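PDB 4OPE: Nrps/pks from Streptomyces albus, which probably condenses acyl chains by decarboxylative Claisen chemistry, as a ketosynthase domain of the "AT-less" polyketide synthase that makes oxazolomycin. Local coordinates for residues A[17-21]-A[35-39]. Residues are numbered along the deposited sequence; the frame is centred on the assembly and turned at random.
Sequences RYPKA and RDCVE
Lys20 lays its aliphatic chain along Cys37 and against one face of the Arg35 guanidinium, bridging the two loops that flank helix 24-33. The tight part lies at the buried end. There Pro19 CB rests on Cys37 CB at 4.0 Å, and CG and CD of Lys20 continue the apolar line over the same Cys37 CB. Cys37 CB points toward the other loop, and with SG beside the backbone N (chi1 -55°) the sulfur also approaches Pro19 O, SG to O being 3.8 Å.

Toward solvent the contact becomes polar and looser. Lys20 CD sits over one face of the Arg35 guanidinium, displaced toward its rim, with NH2 3.5 Å from CD; the two side chains cross at about a right angle. Lys20 then bends at its last torsion (chi4 -61°), which carries NZ toward exposed Glu39. The resulting salt bridge is weak, NZ to Glu39 OE1 measuring 3.4 Å, and it probably offsets some of the repulsion between Lys20 NZ and Arg35 NH2. Beyond NH1, slightly off the guanidinium plane on the side of Lys20, a water accepts from Arg35 NH1 and donates to Lys20 O, while Asn30 of the intervening helix bonds to both of these atoms.

Each loop also has a local brace. Tyr18 to Ala21 form a type II beta turn, closed by Ala21 N to Tyr18 O at 2.8 Å, whereas Asp36 OD1 accepts from Val38 N in an Asx turn and OD2 pairs with Arg226. Together the contact draws the loop after strand 9-17 against the loop leaving helix 24-33, within the N-terminal part of the thiolase-type ketosynthase fold.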
loop_
_atom_site.group_PDB
_atom_site.type_symbol
_atom_site.label_atom_id
_atom_site.label_comp_id
_atom_site.label_asym_id
_atom_site.label_seq_id
_atom_site.Cartn_x
_atom_site.Cartn_y
_atom_site.Cartn_z
ATOM N N ARG A 17 -9.567 1.225 -18.534
ATOM C CA ARG A 17 -9.884 0.180 -19.492
ATOM C C ARG A 17 -10.450 -0.975 -18.735
ATOM O O ARG A 17 -9.917 -1.350 -17.709
ATOM C CB ARG A 17 -8.645 -0.312 -20.193
ATOM C CG ARG A 17 -7.919 0.778 -20.926
ATOM C CD ARG A 17 -6.518 0.355 -21.306
ATOM N NE ARG A 17 -6.562 -0.756 -22.250
ATOM C CZ ARG A 17 -5.493 -1.434 -22.645
ATOM N NH1 ARG A 17 -4.292 -1.118 -22.183
ATOM N NH2 ARG A 17 -5.630 -2.442 -23.490
ATOM N N TYR A 18 -11.501 -1.559 -19.276
ATOM C CA TYR A 18 -12.149 -2.714 -18.689
ATOM C C TYR A 18 -12.464 -3.710 -19.816
ATOM O O TYR A 18 -12.204 -3.415 -20.994
ATOM C CB TYR A 18 -13.387 -2.241 -17.939
ATOM C CG TYR A 18 -13.015 -1.244 -16.875
ATOM C CD1 TYR A 18 -12.346 -1.642 -15.730
ATOM C CD2 TYR A 18 -13.273 0.096 -17.026
ATOM C CE1 TYR A 18 -11.978 -0.739 -14.754
ATOM C CE2 TYR A 18 -12.906 1.021 -16.049
ATOM C CZ TYR A 18 -12.246 0.593 -14.912
ATOM O OH TYR A 18 -11.881 1.490 -13.939
ATOM N N PRO A 19 -12.973 -4.905 -19.469
ATOM C CA PRO A 19 -13.245 -5.894 -20.475
ATOM C C PRO A 19 -14.153 -5.366 -21.575
ATOM O O PRO A 19 -15.242 -4.855 -21.277
ATOM C CB PRO A 19 -13.925 -6.983 -19.687
ATOM C CG PRO A 19 -13.233 -6.922 -18.387
ATOM C CD PRO A 19 -13.131 -5.463 -18.126
ATOM N N LYS A 20 -13.674 -5.480 -22.830
ATOM C CA LYS A 20 -14.385 -5.033 -23.999
ATOM C C LYS A 20 -14.582 -3.521 -24.023
ATOM O O LYS A 20 -15.454 -3.001 -24.715
ATOM C CB LYS A 20 -15.734 -5.770 -24.085
ATOM C CG LYS A 20 -15.555 -7.268 -24.198
ATOM C CD LYS A 20 -16.821 -7.900 -24.720
ATOM C CE LYS A 20 -16.647 -9.393 -24.914
ATOM N NZ LYS A 20 -15.583 -9.709 -25.913
ATOM N N ALA A 21 -13.789 -2.802 -23.254
ATOM C CA ALA A 21 -13.946 -1.365 -23.150
ATOM C C ALA A 21 -12.559 -0.739 -23.072
ATOM O O ALA A 21 -11.923 -0.697 -22.008
ATOM C CB ALA A 21 -14.794 -1.004 -21.944
ATOM N N ARG A 35 -24.377 -5.259 -21.415
ATOM C CA ARG A 35 -23.554 -6.199 -22.128
ATOM C C ARG A 35 -22.781 -7.120 -21.227
ATOM O O ARG A 35 -22.174 -6.710 -20.258
ATOM C CB ARG A 35 -22.580 -5.466 -23.012
ATOM C CG ARG A 35 -21.631 -6.358 -23.799
ATOM C CD ARG A 35 -20.801 -5.449 -24.695
ATOM N NE ARG A 35 -20.068 -6.181 -25.701
ATOM C CZ ARG A 35 -19.143 -5.670 -26.503
ATOM N NH1 ARG A 35 -18.817 -4.387 -26.415
ATOM N NH2 ARG A 35 -18.524 -6.452 -27.390
ATOM N N ASP A 36 -22.777 -8.392 -21.594
ATOM C CA ASP A 36 -22.042 -9.381 -20.852
ATOM C C ASP A 36 -20.712 -9.468 -21.518
ATOM O O ASP A 36 -20.633 -9.932 -22.645
ATOM C CB ASP A 36 -22.746 -10.711 -20.917
ATOM C CG ASP A 36 -22.017 -11.786 -20.154
ATOM O OD1 ASP A 36 -20.837 -11.568 -19.747
ATOM O OD2 ASP A 36 -22.652 -12.849 -19.959
ATOM N N CYS A 37 -19.669 -9.018 -20.816
ATOM C CA CYS A 37 -18.330 -8.874 -21.390
ATOM C C CYS A 37 -17.378 -10.024 -21.055
ATOM O O CYS A 37 -16.179 -9.953 -21.343
ATOM C CB CYS A 37 -17.724 -7.553 -20.918
ATOM S SG CYS A 37 -18.781 -6.128 -21.278
ATOM N N VAL A 38 -17.892 -11.085 -20.449
ATOM C CA VAL A 38 -17.048 -12.196 -20.059
ATOM C C VAL A 38 -16.799 -13.158 -21.216
ATOM O O VAL A 38 -17.670 -13.384 -22.026
ATOM C CB VAL A 38 -17.655 -12.942 -18.870
ATOM C CG1 VAL A 38 -16.978 -14.276 -18.720
ATOM C CG2 VAL A 38 -17.498 -12.103 -17.600
ATOM N N GLU A 39 -15.606 -13.726 -21.272
ATOM C CA GLU A 39 -15.192 -14.625 -22.359
ATOM C C GLU A 39 -14.272 -15.732 -21.812
ATOM O O GLU A 39 -13.757 -15.647 -20.707
ATOM C CB GLU A 39 -14.419 -13.878 -23.463
ATOM C CG GLU A 39 -15.203 -12.901 -24.318
ATOM C CD GLU A 39 -16.214 -13.563 -25.245
ATOM O OE1 GLU A 39 -17.009 -12.813 -25.885
ATOM O OE2 GLU A 39 -16.243 -14.824 -25.314
HETATM O O HOH W 1 -16.025 -3.834 -27.532
#